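Local coordinates for protein salicylaldehyde dehydrogenase NahF (Pseudomonas putida, PDB 4JZ6) that probably oxidises salicylaldehyde to salicylate with NAD+ and water, a step in the bacterial degradation of naphthalene, at residues A380-V386 and P400-R406; A62-E67 and N184-F188. All coordinates share one frame; numbering follows the deposited sequence.

Contact 1: residues A380-V386 and P400-R406; sequences ATILDHV and PITVVIR
T381, I382 and L383 pair with I401, T402 and V403 as neighbouring parallel strands, their short axes 4.7 Å apart and 21° from exact alignment. Amides and carbonyls alternate across the gap in the way of a parallel sheet; the shortest bond runs from V404 N to L383 O, at 2.7 Å. Beyond the strand the 380-386 chain turns at H385, yet V386 N still reaches V404 O, and a water bridges V386 O to R406 N.

T381, L383, I401 and V403 form one face. There T381 and I401 lie side by side, while CD1 of L383 meets CD1 of I401 obliquely at 4.1 Å. V386 closes the same side, its CG2 set across CB of V403. On the other face CG2 of I382 touches CG2 of V404 at 3.7 Å.

The polar end belongs to D384 and R406. R406, extended from CG to NE, grips the carboxylate side-on: NE to OD1 at 3.0 Å and NH1 to OD2 at 2.8 Å. Both oxygens are met on their syn sides, and the two planes are only 25° apart. CE1 of H385 sits over one face of the guanidinium, toward its rim, 3.2 Å from R406 NE, with the ring and guanidinium planes 20° apart. D315, on helix 311-327, takes a second salt bridge from R406 NH1.

Two bonds between nearly coplanar groups limit the rotation of both, and the positive charge of R406 would be expected to favour the ionised form of D384 and D315, so one charged cluster ties two strands of the seven-stranded sheet to the helix packed on it.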
loop_
_atom_site.group_PDB
_atom_site.type_symbol
_atom_site.label_atom_id
_atom_site.label_comp_id
_atom_site.label_asym_id
_atom_site.label_seq_id
_atom_site.Cartn_x
_atom_site.Cartn_y
_atom_site.Cartn_z
ATOM N N ALA A 380 33.001 -16.859 -11.173
ATOM C CA ALA A 380 32.524 -15.521 -11.491
ATOM C C ALA A 380 32.428 -15.378 -13.006
ATOM O O ALA A 380 33.404 -15.596 -13.723
ATOM C CB ALA A 380 33.447 -14.472 -10.913
ATOM N N THR A 381 31.240 -15.028 -13.486
ATOM C CA THR A 381 30.963 -15.029 -14.916
ATOM C C THR A 381 30.417 -13.683 -15.406
ATOM O O THR A 381 29.527 -13.107 -14.789
ATOM C CB THR A 381 29.964 -16.155 -15.267
ATOM O OG1 THR A 381 30.472 -17.414 -14.808
ATOM C CG2 THR A 381 29.733 -16.234 -16.764
ATOM N N ILE A 382 30.963 -13.188 -16.514
ATOM C CA ILE A 382 30.455 -11.976 -17.152
ATOM C C ILE A 382 30.110 -12.251 -18.617
ATOM O O ILE A 382 30.933 -12.786 -19.367
ATOM C CB ILE A 382 31.481 -10.823 -17.107
ATOM C CG1 ILE A 382 31.954 -10.559 -15.678
ATOM C CG2 ILE A 382 30.889 -9.562 -17.693
ATOM C CD1 ILE A 382 33.128 -9.614 -15.603
ATOM N N LEU A 383 28.891 -11.898 -19.018
ATOM C CA LEU A 383 28.474 -12.026 -20.411
ATOM C C LEU A 383 28.423 -10.641 -21.051
ATOM O O LEU A 383 27.878 -9.695 -20.469
ATOM C CB LEU A 383 27.113 -12.720 -20.518
ATOM C CG LEU A 383 27.004 -14.111 -19.887
ATOM C CD1 LEU A 383 25.603 -14.678 -20.037
ATOM C CD2 LEU A 383 28.007 -15.030 -20.515
ATOM N N ASP A 384 29.006 -10.524 -22.243
ATOM C CA ASP A 384 29.048 -9.259 -22.969
ATOM C C ASP A 384 28.164 -9.332 -24.213
ATOM O O ASP A 384 27.840 -10.426 -24.685
ATOM C CB ASP A 384 30.485 -8.936 -23.382
ATOM C CG ASP A 384 30.662 -7.487 -23.813
ATOM O OD1 ASP A 384 29.650 -6.758 -23.918
ATOM O OD2 ASP A 384 31.818 -7.080 -24.057
ATOM N N HIS A 385 27.798 -8.166 -24.746
ATOM C CA HIS A 385 26.921 -8.071 -25.914
ATOM C C HIS A 385 25.602 -8.797 -25.689
ATOM O O HIS A 385 25.149 -9.564 -26.541
ATOM C CB HIS A 385 27.605 -8.607 -27.169
ATOM C CG HIS A 385 28.963 -8.033 -27.406
ATOM N ND1 HIS A 385 29.160 -6.760 -27.890
ATOM C CD2 HIS A 385 30.199 -8.565 -27.228
ATOM C CE1 HIS A 385 30.454 -6.527 -28.000
ATOM N NE2 HIS A 385 31.107 -7.606 -27.606
ATOM N N VAL A 386 25.003 -8.560 -24.529
ATOM C CA VAL A 386 23.681 -9.080 -24.230
ATOM C C VAL A 386 22.630 -8.155 -24.844
ATOM O O VAL A 386 22.752 -6.931 -24.786
ATOM C CB VAL A 386 23.486 -9.237 -22.711
ATOM C CG1 VAL A 386 22.034 -9.498 -22.367
ATOM C CG2 VAL A 386 24.376 -10.359 -22.200
ATOM N N PRO A 400 26.681 -15.598 -9.078
ATOM C CA PRO A 400 27.914 -14.885 -9.429
ATOM C C PRO A 400 28.056 -14.735 -10.946
ATOM O O PRO A 400 29.074 -15.113 -11.535
ATOM C CB PRO A 400 29.008 -15.801 -8.883
ATOM C CG PRO A 400 28.415 -17.169 -8.961
ATOM C CD PRO A 400 26.952 -16.979 -8.635
ATOM N N ILE A 401 27.015 -14.192 -11.567
ATOM C CA ILE A 401 27.013 -13.915 -12.993
ATOM C C ILE A 401 26.374 -12.547 -13.198
ATOM O O ILE A 401 25.524 -12.134 -12.407
ATOM C CB ILE A 401 26.250 -15.006 -13.784
ATOM C CG1 ILE A 401 26.342 -14.753 -15.290
ATOM C CG2 ILE A 401 24.806 -15.091 -13.332
ATOM C CD1 ILE A 401 25.651 -15.805 -16.141
ATOM N N THR A 402 26.810 -11.834 -14.232
ATOM C CA THR A 402 26.261 -10.523 -14.547
ATOM C C THR A 402 26.431 -10.220 -16.043
ATOM O O THR A 402 27.298 -10.800 -16.708
ATOM C CB THR A 402 26.899 -9.423 -13.669
ATOM O OG1 THR A 402 26.075 -8.252 -13.687
ATOM C CG2 THR A 402 28.304 -9.081 -14.152
ATOM N N VAL A 403 25.591 -9.325 -16.568
ATOM C CA VAL A 403 25.566 -9.058 -18.007
ATOM C C VAL A 403 25.910 -7.617 -18.393
ATOM O O VAL A 403 25.584 -6.665 -17.677
ATOM C CB VAL A 403 24.206 -9.433 -18.640
ATOM C CG1 VAL A 403 23.874 -10.884 -18.358
ATOM C CG2 VAL A 403 23.103 -8.520 -18.136
ATOM N N VAL A 404 26.576 -7.476 -19.534
ATOM C CA VAL A 404 26.911 -6.169 -20.079
ATOM C C VAL A 404 26.012 -5.841 -21.266
ATOM O O VAL A 404 25.978 -6.580 -22.253
ATOM C CB VAL A 404 28.377 -6.104 -20.547
ATOM C CG1 VAL A 404 28.772 -4.677 -20.842
ATOM C CG2 VAL A 404 29.293 -6.695 -19.497
ATOM N N ILE A 405 25.274 -4.739 -21.162
ATOM C CA ILE A 405 24.515 -4.234 -22.297
ATOM C C ILE A 405 25.144 -2.933 -22.768
ATOM O O ILE A 405 25.259 -1.975 -22.004
ATOM C CB ILE A 405 23.048 -3.977 -21.940
ATOM C CG1 ILE A 405 22.445 -5.207 -21.257
ATOM C CG2 ILE A 405 22.272 -3.617 -23.190
ATOM C CD1 ILE A 405 21.139 -4.932 -20.550
ATOM N N ARG A 406 25.576 -2.912 -24.021
ATOM C CA ARG A 406 26.204 -1.727 -24.579
ATOM C C ARG A 406 25.139 -0.804 -25.148
ATOM O O ARG A 406 24.098 -1.261 -25.624
ATOM C CB ARG A 406 27.212 -2.120 -25.656
ATOM C CG ARG A 406 28.433 -2.835 -25.110
ATOM C CD ARG A 406 29.118 -3.672 -26.168
ATOM N NE ARG A 406 30.292 -4.353 -25.633
ATOM C CZ ARG A 406 31.547 -4.043 -25.940
ATOM N NH1 ARG A 406 32.546 -4.724 -25.394
ATOM N NH2 ARG A 406 31.807 -3.064 -26.800
HETATM O O HOH W 1 24.915 -5.056 -25.718
#

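Contact 2: residues A62-E67 and N184-F188; sequences AAQAAE and NTVVF
T185 and V187 present their side chains to A62, A63 and A66, on one side of helix 56-73. Helix and strand run roughly antiparallel, at 151°, with the short axes 7.9 Å apart. A62 and A66 face the strand and A63 flanks it; none of the three extends beyond a methyl group, which is consistent with the close approach.

T185 shows how a small polar side chain can use such a surface. The bond to its CB heads toward the helix, and T185 CB stands 3.6 Å from A66 O. From there the two branches part. OG1 sits between the backbone N and the carbonyl carbon (chi1 72°), and this rotation carries it to A66 O, to which it donates a hydrogen bond of 2.8 Å. The hydroxyl approaches from well above the carbonyl plane, with a C=O...O angle of 103°, so it comes at the flank of the carbonyl and not at its end. T185 OG1 also lies 3.2 Å from CB of A66. The other branch, CG2, also rests against A66 O, leaving that carbonyl oxygen flanked by the whole end of the threonine.

V187, two residues on, supplies the apolar half. CG2 lies against the helix backbone, 3.8 Å from CA of A63, and also meets the methyl of A66, while CG1 reaches CB of A62 at 4.1 Å.

Within the six-stranded sheet, strand 186-189 runs between strands 159-162 and 215-218, bonded to both through its backbone. L218 of the outer strand touches both A62 and V187, extending the apolar seam. V186 and F188 point to the opposite face, where helix 170-181 packs, so the strand is sandwiched between two helices, as in a Rossmann-like alpha/beta domain.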
loop_
_atom_site.group_PDB
_atom_site.type_symbol
_atom_site.label_atom_id
_atom_site.label_comp_id
_atom_site.label_asym_id
_atom_site.label_seq_id
_atom_site.Cartn_x
_atom_site.Cartn_y
_atom_site.Cartn_z
ATOM N N ALA A 62 0.663 -19.500 16.761
ATOM C CA ALA A 62 1.567 -18.358 16.716
ATOM C C ALA A 62 0.795 -17.049 16.567
ATOM O O ALA A 62 1.112 -16.048 17.215
ATOM C CB ALA A 62 2.566 -18.522 15.578
ATOM N N ALA A 63 -0.220 -17.059 15.713
ATOM C CA ALA A 63 -1.016 -15.864 15.486
ATOM C C ALA A 63 -1.816 -15.507 16.732
ATOM O O ALA A 63 -1.889 -14.338 17.127
ATOM C CB ALA A 63 -1.939 -16.064 14.307
ATOM N N GLN A 64 -2.413 -16.524 17.345
ATOM C CA GLN A 64 -3.202 -16.329 18.554
ATOM C C GLN A 64 -2.342 -15.742 19.670
ATOM O O GLN A 64 -2.748 -14.791 20.345
ATOM C CB GLN A 64 -3.867 -17.641 18.983
ATOM C CG GLN A 64 -4.991 -18.082 18.038
ATOM C CD GLN A 64 -5.477 -19.500 18.298
ATOM O OE1 GLN A 64 -4.832 -20.277 19.008
ATOM N NE2 GLN A 64 -6.621 -19.843 17.717
ATOM N N ALA A 65 -1.145 -16.296 19.839
ATOM C CA ALA A 65 -0.177 -15.748 20.783
ATOM C C ALA A 65 0.108 -14.273 20.481
ATOM O O ALA A 65 0.069 -13.432 21.377
ATOM C CB ALA A 65 1.109 -16.557 20.755
ATOM N N ALA A 66 0.381 -13.967 19.216
ATOM C CA ALA A 66 0.669 -12.594 18.814
ATOM C C ALA A 66 -0.509 -11.667 19.101
ATOM O O ALA A 66 -0.326 -10.556 19.606
ATOM C CB ALA A 66 1.049 -12.532 17.346
ATOM N N GLU A 67 -1.714 -12.130 18.778
ATOM C CA GLU A 67 -2.928 -11.354 19.026
ATOM C C GLU A 67 -3.088 -11.071 20.515
ATOM O O GLU A 67 -3.317 -9.931 20.921
ATOM C CB GLU A 67 -4.159 -12.090 18.481
ATOM C CG GLU A 67 -5.496 -11.428 18.795
ATOM C CD GLU A 67 -5.927 -10.408 17.754
ATOM O OE1 GLU A 67 -7.149 -10.203 17.601
ATOM O OE2 GLU A 67 -5.056 -9.810 17.089
ATOM N N ASN A 184 3.511 -3.178 17.414
ATOM C CA ASN A 184 2.898 -4.398 16.902
ATOM C C ASN A 184 3.602 -5.644 17.408
ATOM O O ASN A 184 4.730 -5.571 17.905
ATOM C CB ASN A 184 2.884 -4.385 15.379
ATOM C CG ASN A 184 2.258 -3.130 14.828
ATOM O OD1 ASN A 184 1.039 -2.989 14.828
ATOM N ND2 ASN A 184 3.087 -2.203 14.369
ATOM N N THR A 185 2.919 -6.779 17.297
ATOM C CA THR A 185 3.527 -8.076 17.564
ATOM C C THR A 185 3.636 -8.785 16.226
ATOM O O THR A 185 2.936 -8.426 15.275
ATOM C CB THR A 185 2.693 -8.911 18.547
ATOM O OG1 THR A 185 1.503 -9.372 17.899
ATOM C CG2 THR A 185 2.317 -8.077 19.757
ATOM N N VAL A 186 4.519 -9.773 16.127
ATOM C CA VAL A 186 4.778 -10.369 14.822
ATOM C C VAL A 186 4.909 -11.894 14.804
ATOM O O VAL A 186 5.514 -12.498 15.687
ATOM C CB VAL A 186 5.992 -9.683 14.127
ATOM C CG1 VAL A 186 6.865 -8.999 15.155
ATOM C CG2 VAL A 186 6.804 -10.674 13.293
ATOM N N VAL A 187 4.293 -12.502 13.795
ATOM C CA VAL A 187 4.561 -13.885 13.447
ATOM C C VAL A 187 5.658 -13.886 12.382
ATOM O O VAL A 187 5.437 -13.465 11.242
ATOM C CB VAL A 187 3.300 -14.593 12.925
ATOM C CG1 VAL A 187 3.625 -16.018 12.505
ATOM C CG2 VAL A 187 2.213 -14.586 13.986
ATOM N N PHE A 188 6.843 -14.336 12.785
ATOM C CA PHE A 188 8.038 -14.337 11.952
ATOM C C PHE A 188 8.189 -15.691 11.268
ATOM O O PHE A 188 8.454 -16.699 11.922
ATOM C CB PHE A 188 9.251 -14.026 12.842
ATOM C CG PHE A 188 10.600 -14.241 12.184
ATOM C CD1 PHE A 188 10.774 -14.102 10.813
ATOM C CD2 PHE A 188 11.706 -14.574 12.964
ATOM C CE1 PHE A 188 12.018 -14.305 10.238
ATOM C CE2 PHE A 188 12.951 -14.768 12.395
ATOM C CZ PHE A 188 13.110 -14.635 11.033
#

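How the contacts relate
Contact 2 comes first along the chain, and both of its segments precede those of contact 1. The two share no strand or helix: their centres are 44 Å apart, their nearest atoms about 24 Å, and they lie on opposite sides of the chain's centre. Contact 2 belongs to the six-stranded sheet, consistent with the NAD-binding domain of aldehyde dehydrogenases, whereas contact 1 belongs to the seven-stranded sheet of the probable catalytic domain. One joins a helix to a sheet; the other joins adjacent strands within a sheet. Neither touches the salicylaldehyde pockets, so they illustrate how each of the two domains is built, away from the substrate.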